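Local coordinates for mevalonate kinase (Methanocaldococcus jannaschii, PDB 1VIS), which catalyses the ATP-dependent phosphorylation of (R)-mevalonate to (R)-5-phosphomevalonate, a step on the route to isopentenyl diphosphate and the isoprenoid membrane lipids of archaea, at residues 30-35 against 103-108; 6-11 against 159-164; 12-17 against 24-29; 244-249 against 273-278; 37-42 against 98-103. All coordinates share one frame; numbering follows the deposited sequence.

Interaction 1: residues 30-35 against 103-108; sequences IDLTST and SKIPIS
Leu32 overlaps Ile105 and Pro106, three of its carbons meeting three consecutive residues of the loop. CB lies 3.7 Å from Ile105 CG1, CD1 reaches Pro106 CD at 3.7 Å, and CD2 is 4.1 Å from Lys104 CB; against the proline ring the leucine runs at about a right angle. The long branch of Ile105 points away from its own carbonyl carbon (chi1 -46°), which helps bring CD1 against the strand backbone, 3.4 Å from Leu32 O. Leu111 and Phe308 add to the same apolar cluster. The polar link across the contact is between backbones: Lys104 N donates to Thr33 O at 3.0 Å, with 143° at the hydrogen, a clearly bent bond. Lys104 lays CB, CG and CD near the same oxygen before its chain leads away. Farther along, Ser34 and Ser103 form an antiparallel non-hydrogen-bonded pair, Ser34 CB touching Ser103 OG at 3.6 Å. That hydroxyl oxygen accepts from Ile105 N at 3.3 Å, an ST turn where the strand gives way to loop, whereas Ser34 OG bonds to Ser116 OG. Pro106 opens the glycine-rich loop that GHMP kinases use for nucleotide phosphates, consistent with the ATP site predicted here. With a single backbone bond and otherwise apolar overlap, the approach to this loop probably rests largely on shape, with the ST turn at the point where the strand ends.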
# COMPACT_ATOMS: atom_id res chain seq x y z
N ILE A 30 -1.20 -4.73 5.63
CA ILE A 30 -2.53 -4.81 6.22
C ILE A 30 -3.51 -5.73 5.50
O ILE A 30 -3.33 -6.07 4.33
CB ILE A 30 -3.15 -3.41 6.34
CG1 ILE A 30 -3.30 -2.78 4.96
CG2 ILE A 30 -2.29 -2.53 7.22
CD1 ILE A 30 -4.15 -1.54 4.95
N ASP A 31 -4.56 -6.10 6.23
CA ASP A 31 -5.62 -7.00 5.76
C ASP A 31 -6.26 -6.72 4.43
O ASP A 31 -6.61 -7.66 3.72
CB ASP A 31 -6.75 -7.08 6.78
CG ASP A 31 -6.31 -7.68 8.07
OD1 ASP A 31 -5.41 -8.53 8.03
OD2 ASP A 31 -6.87 -7.31 9.12
N LEU A 32 -6.46 -5.45 4.09
CA LEU A 32 -7.08 -5.11 2.80
C LEU A 32 -6.40 -5.85 1.67
O LEU A 32 -5.24 -5.59 1.32
CB LEU A 32 -7.01 -3.61 2.53
CG LEU A 32 -8.14 -2.77 3.12
CD1 LEU A 32 -7.96 -1.34 2.64
CD2 LEU A 32 -9.51 -3.32 2.69
N THR A 33 -7.13 -6.78 1.06
CA THR A 33 -6.53 -7.55 -0.01
C THR A 33 -7.14 -7.41 -1.38
O THR A 33 -8.26 -6.95 -1.57
CB THR A 33 -6.55 -9.05 0.33
OG1 THR A 33 -7.91 -9.52 0.32
CG2 THR A 33 -5.93 -9.31 1.69
N SER A 34 -6.35 -7.82 -2.36
CA SER A 34 -6.77 -7.87 -3.73
C SER A 34 -6.85 -9.40 -3.88
O SER A 34 -6.28 -10.15 -3.07
CB SER A 34 -5.70 -7.28 -4.64
OG SER A 34 -4.43 -7.86 -4.38
N THR A 35 -7.59 -9.86 -4.87
CA THR A 35 -7.72 -11.28 -5.08
C THR A 35 -7.65 -11.48 -6.58
O THR A 35 -8.40 -10.88 -7.35
CB THR A 35 -9.08 -11.84 -4.52
OG1 THR A 35 -10.16 -11.45 -5.38
CG2 THR A 35 -9.34 -11.29 -3.11
N SER A 103 -10.11 -6.23 -6.08
CA SER A 103 -9.39 -5.71 -4.93
C SER A 103 -10.43 -5.03 -4.07
O SER A 103 -11.49 -4.66 -4.56
CB SER A 103 -8.34 -4.70 -5.39
OG SER A 103 -7.56 -4.23 -4.30
N LYS A 104 -10.12 -4.87 -2.80
CA LYS A 104 -11.01 -4.20 -1.86
C LYS A 104 -10.37 -2.87 -1.49
O LYS A 104 -11.02 -1.94 -1.01
CB LYS A 104 -11.18 -5.10 -0.63
CG LYS A 104 -11.75 -6.47 -1.01
CD LYS A 104 -11.72 -7.47 0.14
CE LYS A 104 -12.50 -8.72 -0.21
NZ LYS A 104 -13.94 -8.40 -0.45
N ILE A 105 -9.08 -2.79 -1.79
CA ILE A 105 -8.25 -1.63 -1.51
C ILE A 105 -8.55 -0.36 -2.30
O ILE A 105 -8.50 -0.34 -3.54
CB ILE A 105 -6.77 -1.99 -1.75
CG1 ILE A 105 -6.47 -3.35 -1.11
CG2 ILE A 105 -5.88 -0.90 -1.21
CD1 ILE A 105 -5.25 -4.03 -1.68
N PRO A 106 -8.84 0.74 -1.60
CA PRO A 106 -9.13 2.02 -2.25
C PRO A 106 -7.92 2.43 -3.08
O PRO A 106 -6.77 2.23 -2.68
CB PRO A 106 -9.36 2.96 -1.07
CG PRO A 106 -9.88 2.05 -0.01
CD PRO A 106 -8.97 0.86 -0.14
N ILE A 107 -8.17 3.03 -4.24
CA ILE A 107 -7.09 3.44 -5.12
C ILE A 107 -6.58 4.86 -4.86
O ILE A 107 -7.26 5.70 -4.28
CB ILE A 107 -7.53 3.34 -6.61
CG1 ILE A 107 -8.14 1.96 -6.90
CG2 ILE A 107 -6.34 3.59 -7.53
CD1 ILE A 107 -9.57 1.79 -6.40
N SER A 108 -5.34 5.09 -5.28
CA SER A 108 -4.68 6.38 -5.18
C SER A 108 -4.67 7.06 -3.81
O SER A 108 -4.68 8.29 -3.73
CB SER A 108 -5.29 7.33 -6.22
OG SER A 108 -4.49 8.49 -6.37

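Interaction 2: residues 6-11 against 159-164; sequences ETPSKV and STITYK
Thr160 comes first, its methyl CG2 lying across the aliphatic start of Lys10, 3.7 Å from CG and at about a right angle to that chain. The lysine bends at chi2, and its NZ continues away to Gly110 O and to a salt bridge with Asp157, the inferred proton acceptor. Ile161 follows with the largest share of the contact. Its two branches divide the strand between them: CG2, opposite the backbone N (chi1 of CG1 -64°), meets Thr7 CG2 at 3.3 Å and Pro8 O at 3.5 Å, while CG1 rests 3.7 Å from Lys10 CB. An alanine here would lose both branches and is likely to open a gap between Thr7 and Lys10. Beyond the helix end, Lys164 has positive phi and sets CG 4.1 Å from Pro8 CG; its chain then curls back so that NZ donates to Thr162 O at 3.0 Å, from above the carbonyl plane. The axes of helix residues 159-163 and strand residues 6-11 pass 7.6 Å apart, at 136°. Ala115 of helix 113-128 also touches Ile161, and strand 24-40 pairs with the strand through backbone bonds such as Ser9 with Ile30.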
# COMPACT_ATOMS: atom_id res chain seq x y z
N GLU A 6 -4.27 -14.02 -2.92
CA GLU A 6 -4.83 -12.95 -2.13
C GLU A 6 -3.65 -12.15 -1.63
O GLU A 6 -2.96 -12.57 -0.70
CB GLU A 6 -5.65 -13.50 -0.97
CG GLU A 6 -6.17 -12.43 -0.04
CD GLU A 6 -7.55 -12.75 0.48
OE1 GLU A 6 -8.50 -12.75 -0.34
OE2 GLU A 6 -7.68 -13.01 1.70
N THR A 7 -3.43 -11.00 -2.25
CA THR A 7 -2.30 -10.16 -1.90
C THR A 7 -2.64 -9.08 -0.88
O THR A 7 -3.66 -8.41 -0.99
CB THR A 7 -1.73 -9.51 -3.15
OG1 THR A 7 -1.50 -10.52 -4.14
CG2 THR A 7 -0.41 -8.82 -2.84
N PRO A 8 -1.77 -8.90 0.13
CA PRO A 8 -1.93 -7.91 1.20
C PRO A 8 -1.90 -6.45 0.71
O PRO A 8 -1.61 -6.18 -0.46
CB PRO A 8 -0.73 -8.19 2.12
CG PRO A 8 -0.39 -9.62 1.83
CD PRO A 8 -0.58 -9.74 0.36
N SER A 9 -2.23 -5.53 1.61
CA SER A 9 -2.21 -4.10 1.30
C SER A 9 -1.07 -3.50 2.13
O SER A 9 -0.34 -4.23 2.82
CB SER A 9 -3.53 -3.45 1.70
OG SER A 9 -3.74 -2.27 0.94
N LYS A 10 -0.92 -2.19 2.09
CA LYS A 10 0.18 -1.57 2.80
C LYS A 10 -0.14 -0.17 3.32
O LYS A 10 -0.93 0.57 2.72
CB LYS A 10 1.41 -1.60 1.86
CG LYS A 10 2.38 -0.46 1.97
CD LYS A 10 2.02 0.64 1.02
CE LYS A 10 2.51 1.98 1.54
NZ LYS A 10 2.02 3.05 0.65
N VAL A 11 0.45 0.18 4.47
CA VAL A 11 0.24 1.49 5.07
C VAL A 11 1.49 2.01 5.78
O VAL A 11 2.20 1.24 6.44
CB VAL A 11 -0.90 1.47 6.13
CG1 VAL A 11 -1.26 2.91 6.53
CG2 VAL A 11 -2.11 0.75 5.58
N SER A 159 7.97 -4.09 -1.59
CA SER A 159 8.70 -4.84 -0.59
C SER A 159 7.78 -5.14 0.59
O SER A 159 7.73 -6.28 1.08
CB SER A 159 9.93 -4.05 -0.12
OG SER A 159 10.92 -4.01 -1.14
N THR A 160 7.05 -4.12 1.02
CA THR A 160 6.14 -4.25 2.15
C THR A 160 5.09 -5.33 1.95
O THR A 160 4.81 -6.10 2.86
CB THR A 160 5.40 -2.94 2.43
OG1 THR A 160 6.35 -1.90 2.71
CG2 THR A 160 4.47 -3.10 3.61
N ILE A 161 4.51 -5.35 0.76
CA ILE A 161 3.47 -6.30 0.41
C ILE A 161 4.02 -7.70 0.13
O ILE A 161 3.30 -8.69 0.25
CB ILE A 161 2.68 -5.77 -0.81
CG1 ILE A 161 1.96 -4.47 -0.41
CG2 ILE A 161 1.69 -6.82 -1.31
CD1 ILE A 161 1.17 -3.81 -1.52
N THR A 162 5.30 -7.79 -0.24
CA THR A 162 5.92 -9.08 -0.53
C THR A 162 6.46 -9.78 0.72
O THR A 162 6.25 -10.98 0.91
CB THR A 162 7.07 -8.95 -1.53
OG1 THR A 162 6.56 -8.47 -2.77
CG2 THR A 162 7.74 -10.31 -1.77
N TYR A 163 7.16 -9.04 1.57
CA TYR A 163 7.73 -9.61 2.78
C TYR A 163 6.76 -9.61 3.95
O TYR A 163 7.02 -10.25 4.97
CB TYR A 163 9.00 -8.86 3.17
CG TYR A 163 10.12 -9.06 2.17
CD1 TYR A 163 10.50 -8.04 1.29
CD2 TYR A 163 10.75 -10.29 2.07
CE1 TYR A 163 11.49 -8.26 0.33
CE2 TYR A 163 11.73 -10.52 1.12
CZ TYR A 163 12.10 -9.50 0.25
OH TYR A 163 13.06 -9.76 -0.71
N LYS A 164 5.65 -8.89 3.81
CA LYS A 164 4.64 -8.79 4.84
C LYS A 164 5.21 -8.32 6.18
O LYS A 164 6.43 -8.18 6.34
CB LYS A 164 3.92 -10.13 4.98
CG LYS A 164 3.10 -10.50 3.74
CD LYS A 164 2.58 -11.92 3.79
CE LYS A 164 3.71 -12.93 3.62
NZ LYS A 164 4.38 -12.82 2.29

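Interaction 3: residues 12-17 against 24-29; sequences ILFGEH and RAISMA
Ile26, Leu13 and Phe14 bury the most surface here, and they meet because of a classic beta bulge: both Leu13 and Phe14 face Ile26. Its backbone serves the two in turn. Leu13 N donates to Ile26 O at 2.7 Å, nearly along the C=O axis, and Ile26 N donates to Phe14 O at 2.8 Å with 171° at the hydrogen. The isoleucine's branches are likewise shared. CG2 lies 3.4 Å from Leu13 CD1, the two side chains crossing at about a right angle; Ile26 CD1 comes to the edge of the Phe14 ring, near its plane, 3.6 Å from Phe14 CD2. Phe14 and Ile26 run side by side in the same direction, their CG and CG1 both turned away from the carbonyl carbon. Leu13 CD1 continues to Met28 CB at 3.8 Å. Past the bulge, Gly15 has phi 105°, where a CB would run into the carbonyl oxygen before it, and its CA approaches Arg24 O at 3.5 Å. The hairpin of strands 3-14 and 24-40 thus ends between domains: helix 235-249 touches Phe14 through Met242, helix 215-230 touches Ile26 through Ile226, and strand 166-170 pairs with the other edge of 24-29, as Ala25 with Ile169.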
# COMPACT_ATOMS: atom_id res chain seq x y z
N ILE A 12 1.76 3.31 5.65
CA ILE A 12 2.91 3.90 6.33
C ILE A 12 2.46 4.36 7.71
O ILE A 12 1.50 5.12 7.84
CB ILE A 12 3.49 5.10 5.54
CG1 ILE A 12 4.21 4.58 4.29
CG2 ILE A 12 4.47 5.90 6.42
CD1 ILE A 12 4.10 5.48 3.10
N LEU A 13 3.14 3.86 8.73
CA LEU A 13 2.82 4.20 10.11
C LEU A 13 3.47 5.52 10.50
O LEU A 13 2.89 6.29 11.25
CB LEU A 13 3.31 3.08 11.04
CG LEU A 13 2.62 1.71 10.87
CD1 LEU A 13 3.39 0.65 11.64
CD2 LEU A 13 1.19 1.80 11.37
N PHE A 14 4.68 5.76 10.00
CA PHE A 14 5.44 6.98 10.28
C PHE A 14 6.47 7.16 9.18
O PHE A 14 6.99 6.18 8.64
CB PHE A 14 6.23 6.86 11.58
CG PHE A 14 5.41 6.51 12.78
CD1 PHE A 14 4.56 7.45 13.36
CD2 PHE A 14 5.50 5.24 13.34
CE1 PHE A 14 3.81 7.12 14.48
CE2 PHE A 14 4.75 4.90 14.46
CZ PHE A 14 3.91 5.84 15.04
N GLY A 15 6.80 8.42 8.88
CA GLY A 15 7.81 8.69 7.88
C GLY A 15 7.36 9.17 6.51
O GLY A 15 8.19 9.50 5.67
N GLU A 16 6.05 9.21 6.29
CA GLU A 16 5.47 9.66 5.03
C GLU A 16 6.36 10.38 4.00
O GLU A 16 6.66 9.83 2.94
CB GLU A 16 4.25 10.54 5.29
CG GLU A 16 2.95 9.79 5.37
CD GLU A 16 2.77 9.02 6.65
OE1 GLU A 16 1.82 8.22 6.73
OE2 GLU A 16 3.57 9.24 7.59
N HIS A 17 6.77 11.60 4.30
CA HIS A 17 7.57 12.36 3.34
C HIS A 17 9.06 12.43 3.63
O HIS A 17 9.86 12.65 2.72
CB HIS A 17 7.01 13.78 3.21
CG HIS A 17 5.84 13.89 2.28
ND1 HIS A 17 5.94 13.68 0.92
CD2 HIS A 17 4.53 14.17 2.52
CE1 HIS A 17 4.75 13.83 0.36
NE2 HIS A 17 3.88 14.12 1.31
N ARG A 24 13.78 7.58 7.81
CA ARG A 24 13.13 6.27 7.88
C ARG A 24 11.62 6.28 7.68
O ARG A 24 10.95 7.25 8.01
CB ARG A 24 13.44 5.62 9.23
CG ARG A 24 14.92 5.29 9.48
CD ARG A 24 15.15 4.76 10.90
NE ARG A 24 14.67 5.70 11.92
CZ ARG A 24 14.68 5.47 13.23
NH1 ARG A 24 14.22 6.40 14.06
NH2 ARG A 24 15.13 4.32 13.72
N ALA A 25 11.11 5.19 7.14
CA ALA A 25 9.67 5.01 6.95
C ALA A 25 9.35 3.70 7.64
O ALA A 25 10.10 2.72 7.52
CB ALA A 25 9.30 4.90 5.48
N ILE A 26 8.25 3.68 8.37
CA ILE A 26 7.80 2.48 9.05
C ILE A 26 6.56 2.06 8.30
O ILE A 26 5.51 2.67 8.46
CB ILE A 26 7.45 2.78 10.51
CG1 ILE A 26 8.74 2.98 11.31
CG2 ILE A 26 6.59 1.65 11.09
CD1 ILE A 26 8.49 3.42 12.73
N SER A 27 6.69 1.02 7.47
CA SER A 27 5.58 0.53 6.67
C SER A 27 4.99 -0.80 7.17
O SER A 27 5.71 -1.72 7.57
CB SER A 27 6.04 0.36 5.24
OG SER A 27 7.22 -0.41 5.25
N MET A 28 3.68 -0.92 7.11
CA MET A 28 3.06 -2.14 7.60
C MET A 28 2.05 -2.76 6.65
O MET A 28 1.20 -2.06 6.08
CB MET A 28 2.40 -1.84 8.94
CG MET A 28 1.73 -3.02 9.58
SD MET A 28 0.92 -2.41 11.02
CE MET A 28 -0.65 -1.88 10.36
N ALA A 29 2.14 -4.08 6.50
CA ALA A 29 1.23 -4.84 5.63
C ALA A 29 -0.11 -4.99 6.35
O ALA A 29 -0.15 -5.33 7.53
CB ALA A 29 1.82 -6.21 5.32

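Interaction 4: residues 244-249 against 273-278; sequences KNHELL and AKLTGA
His246 supplies the hydrogen bond that joins helix to strand: its ND1 accepts from Leu275 N at 3.3 Å, with 165° at the hydrogen. The bond is straight at the donor but arrives 35° out of the imidazole plane. CG stands opposite the backbone N, which sends the ring out from the helix toward the strand, and NE2 is engaged with Asp260. A second polar group is internal to the strand, Lys274 NZ giving a bond to Leu275 O at 2.8 Å; its charge is paired with Glu16, whose carboxylate also takes Gly277 N. Apolar and aliphatic contacts fill the rest. His246 CB sits 3.5 Å from Lys274 CB, and Lys274 CE passes 3.4 Å from Asn245 OD1, a van der Waals approach by the methylene that precedes the amine. Leu249 CD1 meets Leu275 CG at 3.8 Å, while Leu275 CD2 lies 4.0 Å from His246 CE1. A leucine in place of the histidine would probably leave Leu275 N and Asp260 without their shared mate. The axes of helix residues 244-249 and strand residues 273-276 pass 7.0 Å apart, at 48°. Helix 235-249 packs here on 272-276, the outermost strand of a four-stranded antiparallel sheet whose strand order, 2-3-1-4, is that of the ferredoxin-like C-terminal domain of GHMP kinases.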
# COMPACT_ATOMS: atom_id res chain seq x y z
N LYS A 244 1.08 12.86 17.04
CA LYS A 244 2.16 13.83 17.02
C LYS A 244 2.76 13.88 15.62
O LYS A 244 3.04 14.97 15.09
CB LYS A 244 3.21 13.43 18.05
CG LYS A 244 4.27 14.49 18.32
CD LYS A 244 5.23 14.01 19.39
CE LYS A 244 6.39 14.96 19.60
NZ LYS A 244 7.32 14.42 20.63
N ASN A 245 2.95 12.71 15.01
CA ASN A 245 3.50 12.66 13.67
C ASN A 245 2.52 13.38 12.76
O ASN A 245 2.91 14.09 11.84
CB ASN A 245 3.67 11.20 13.21
CG ASN A 245 4.39 11.08 11.85
OD1 ASN A 245 4.79 9.99 11.46
ND2 ASN A 245 4.54 12.20 11.14
N HIS A 246 1.24 13.21 13.04
CA HIS A 246 0.24 13.87 12.23
C HIS A 246 0.38 15.39 12.32
O HIS A 246 0.25 16.09 11.32
CB HIS A 246 -1.18 13.49 12.66
CG HIS A 246 -2.24 14.18 11.86
ND1 HIS A 246 -2.48 13.88 10.54
CD2 HIS A 246 -3.05 15.22 12.16
CE1 HIS A 246 -3.39 14.71 10.05
NE2 HIS A 246 -3.75 15.54 11.02
N GLU A 247 0.62 15.90 13.53
CA GLU A 247 0.76 17.33 13.75
C GLU A 247 1.95 17.86 12.97
O GLU A 247 1.98 19.03 12.60
CB GLU A 247 0.94 17.64 15.25
CG GLU A 247 -0.27 17.34 16.11
CD GLU A 247 -1.50 18.10 15.66
OE1 GLU A 247 -1.49 19.34 15.73
OE2 GLU A 247 -2.48 17.45 15.23
N LEU A 248 2.92 17.00 12.75
CA LEU A 248 4.11 17.37 12.00
C LEU A 248 3.76 17.43 10.53
O LEU A 248 4.06 18.41 9.86
CB LEU A 248 5.23 16.37 12.25
CG LEU A 248 5.71 16.36 13.71
CD1 LEU A 248 6.67 15.21 13.97
CD2 LEU A 248 6.37 17.71 14.00
N LEU A 249 3.12 16.37 10.02
CA LEU A 249 2.75 16.34 8.61
C LEU A 249 1.93 17.58 8.33
O LEU A 249 1.99 18.16 7.24
CB LEU A 249 1.93 15.09 8.29
CG LEU A 249 2.69 13.76 8.25
CD1 LEU A 249 1.73 12.58 8.16
CD2 LEU A 249 3.63 13.77 7.06
N ALA A 273 -4.48 9.13 16.11
CA ALA A 273 -4.72 8.97 14.69
C ALA A 273 -3.80 9.87 13.86
O ALA A 273 -3.28 10.86 14.36
CB ALA A 273 -6.17 9.29 14.39
N LYS A 274 -3.59 9.49 12.60
CA LYS A 274 -2.75 10.28 11.71
C LYS A 274 -3.02 9.89 10.26
O LYS A 274 -3.38 8.74 9.98
CB LYS A 274 -1.26 10.05 12.01
CG LYS A 274 -0.75 8.66 11.63
CD LYS A 274 0.75 8.52 11.88
CE LYS A 274 1.58 9.20 10.79
NZ LYS A 274 1.35 8.55 9.48
N LEU A 275 -2.86 10.84 9.35
CA LEU A 275 -3.09 10.54 7.94
C LEU A 275 -1.95 9.62 7.51
O LEU A 275 -0.94 9.52 8.20
CB LEU A 275 -3.09 11.84 7.11
CG LEU A 275 -1.76 12.54 6.76
CD1 LEU A 275 -1.11 11.82 5.59
CD2 LEU A 275 -2.03 14.00 6.39
N THR A 276 -2.12 8.97 6.36
CA THR A 276 -1.11 8.05 5.85
C THR A 276 -0.78 8.30 4.38
O THR A 276 -1.69 8.37 3.53
CB THR A 276 -1.57 6.58 6.01
OG1 THR A 276 -0.53 5.71 5.54
CG2 THR A 276 -2.84 6.33 5.20
N GLY A 277 0.51 8.41 4.08
CA GLY A 277 0.95 8.65 2.71
C GLY A 277 1.06 10.13 2.38
O GLY A 277 1.07 10.96 3.29
N ALA A 278 1.14 10.47 1.09
CA ALA A 278 1.22 11.87 0.70
C ALA A 278 -0.05 12.53 1.20
O ALA A 278 -1.07 11.86 1.39
CB ALA A 278 1.31 11.98 -0.80

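Interaction 5: residues 37-42 against 98-103; sequences EIKETQ and KINISS
Glu37 and Asn100 pair by two backbone hydrogen bonds, and Lys39 and Lys98 by two more, an antiparallel strand pairing in the N-terminal domain of the GHMP kinase fold. The axes of residues 37-40 and 98-103 approach to 4.5 Å at 166°. Glu37 N donates to Asn100 O at 3.0 Å and its O accepts from Asn100 N at 2.7 Å; Lys39 N gives to Lys98 O at 2.8 Å and Lys98 N to Lys39 O at 2.6 Å. All four donors and all four acceptors are met across the pair. Between them, Ile38 and Ile99 form the non-hydrogen-bonded pair. Their backbone groups turn outward and are taken up on the far edges, Ile38 by Leu3 and Ile99 by Ile47 and Asn49, so the two strands lie inside a wider sheet. Ile38 CB packs against Ile99 CG1 at 3.8 Å, on the face where Ala124 and Phe128 of helix 113-128 touch Ile38. The other face carries Glu37, Lys39, Lys98 and Asn100. There the two lysines run side by side, but Lys98 bends at chi3 and chi4, and the amines stay 6.1 Å apart (NZ of Lys39 to NZ of Lys98). Thr41 crosses Lys98 at about a right angle, its CG2 against Lys98 CB. The carboxylate of Glu37 and the amide of Asn100 have planes 66° apart, with OE1 and ND2 separated by 3.7 Å.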
# COMPACT_ATOMS: atom_id res chain seq x y z
N GLU A 37 -7.45 -14.45 -9.53
CA GLU A 37 -7.66 -15.84 -9.87
C GLU A 37 -7.28 -16.06 -11.32
O GLU A 37 -7.73 -15.33 -12.20
CB GLU A 37 -9.13 -16.20 -9.64
CG GLU A 37 -9.51 -17.57 -10.15
CD GLU A 37 -10.94 -17.93 -9.83
OE1 GLU A 37 -11.86 -17.14 -10.19
OE2 GLU A 37 -11.16 -18.99 -9.21
N ILE A 38 -6.45 -17.06 -11.55
CA ILE A 38 -6.00 -17.38 -12.90
C ILE A 38 -6.33 -18.84 -13.24
O ILE A 38 -6.14 -19.75 -12.42
CB ILE A 38 -4.47 -17.14 -13.01
CG1 ILE A 38 -3.96 -17.60 -14.38
CG2 ILE A 38 -3.76 -17.83 -11.86
CD1 ILE A 38 -2.49 -17.26 -14.63
N LYS A 39 -6.82 -19.06 -14.45
CA LYS A 39 -7.18 -20.40 -14.87
C LYS A 39 -7.01 -20.52 -16.37
O LYS A 39 -7.40 -19.61 -17.11
CB LYS A 39 -8.64 -20.68 -14.50
CG LYS A 39 -9.61 -19.58 -14.93
CD LYS A 39 -11.06 -19.93 -14.60
CE LYS A 39 -12.02 -18.82 -15.03
NZ LYS A 39 -13.46 -19.18 -14.83
N GLU A 40 -6.42 -21.63 -16.82
CA GLU A 40 -6.21 -21.87 -18.24
C GLU A 40 -7.56 -21.91 -18.95
O GLU A 40 -8.56 -22.34 -18.37
CB GLU A 40 -5.46 -23.18 -18.49
CG GLU A 40 -6.14 -24.43 -17.94
CD GLU A 40 -5.66 -24.80 -16.54
OE1 GLU A 40 -5.79 -23.98 -15.61
OE2 GLU A 40 -5.14 -25.93 -16.39
N THR A 41 -7.59 -21.49 -20.21
CA THR A 41 -8.83 -21.47 -20.96
C THR A 41 -8.82 -22.38 -22.19
O THR A 41 -9.80 -23.09 -22.45
CB THR A 41 -9.18 -20.04 -21.41
OG1 THR A 41 -8.12 -19.51 -22.21
CG2 THR A 41 -9.38 -19.15 -20.19
N GLN A 42 -7.72 -22.35 -22.94
CA GLN A 42 -7.60 -23.14 -24.17
C GLN A 42 -8.34 -22.47 -25.31
O GLN A 42 -9.18 -23.09 -25.97
CB GLN A 42 -8.14 -24.57 -23.97
CG GLN A 42 -7.19 -25.53 -23.26
CD GLN A 42 -5.89 -25.75 -24.02
OE1 GLN A 42 -5.90 -26.08 -25.21
NE2 GLN A 42 -4.76 -25.57 -23.34
N LYS A 98 -7.09 -17.20 -18.14
CA LYS A 98 -7.86 -16.04 -17.75
C LYS A 98 -7.53 -15.65 -16.32
O LYS A 98 -7.27 -16.50 -15.46
CB LYS A 98 -9.35 -16.33 -17.88
CG LYS A 98 -10.25 -15.15 -17.52
CD LYS A 98 -11.67 -15.61 -17.16
CE LYS A 98 -12.45 -16.10 -18.38
NZ LYS A 98 -12.93 -14.96 -19.22
N ILE A 99 -7.54 -14.35 -16.08
CA ILE A 99 -7.27 -13.81 -14.76
C ILE A 99 -8.46 -12.95 -14.36
O ILE A 99 -8.94 -12.12 -15.15
CB ILE A 99 -6.00 -12.93 -14.75
CG1 ILE A 99 -4.75 -13.81 -14.78
CG2 ILE A 99 -5.99 -12.03 -13.52
CD1 ILE A 99 -3.46 -13.02 -14.77
N ASN A 100 -8.93 -13.16 -13.15
CA ASN A 100 -10.03 -12.38 -12.63
C ASN A 100 -9.46 -11.52 -11.53
O ASN A 100 -8.85 -12.03 -10.59
CB ASN A 100 -11.14 -13.29 -12.12
CG ASN A 100 -11.91 -13.93 -13.25
OD1 ASN A 100 -12.58 -13.23 -14.02
ND2 ASN A 100 -11.81 -15.25 -13.37
N ILE A 101 -9.65 -10.22 -11.65
CA ILE A 101 -9.12 -9.26 -10.69
C ILE A 101 -10.18 -8.57 -9.84
O ILE A 101 -11.16 -8.04 -10.35
CB ILE A 101 -8.30 -8.18 -11.43
CG1 ILE A 101 -7.32 -8.86 -12.39
CG2 ILE A 101 -7.57 -7.30 -10.43
CD1 ILE A 101 -6.97 -8.03 -13.61
N SER A 102 -9.97 -8.57 -8.53
CA SER A 102 -10.87 -7.92 -7.60
C SER A 102 -10.07 -7.52 -6.40
O SER A 102 -9.43 -8.35 -5.77
CB SER A 102 -11.99 -8.86 -7.15
OG SER A 102 -12.92 -9.08 -8.20
N SER A 103 -10.11 -6.23 -6.08
CA SER A 103 -9.39 -5.71 -4.93
C SER A 103 -10.43 -5.03 -4.07
O SER A 103 -11.49 -4.66 -4.56
CB SER A 103 -8.34 -4.70 -5.39
OG SER A 103 -7.56 -4.23 -4.30

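Strand 24-40 connects most of this arrangement. Its start pairs in interaction 3, its middle in interaction 1 and its end in interaction 5, and the centres of 3 and 5 lie about 32 Å apart on opposite sides of the chain's centre. Interaction 2 uses strand 3-14 of the same sheet, about 10 Å from interaction 1 between centres, and its loop encloses interactions 1, 3 and 5. Interaction 4 comes last, in the separate C-terminal sheet; Glu16 to Lys274 ties it to interaction 3. Interaction 1 includes the first residues of the predicted nucleotide loop and interaction 2 borders it, so strands 3-14 and 24-40 run past that site to the C-terminal part.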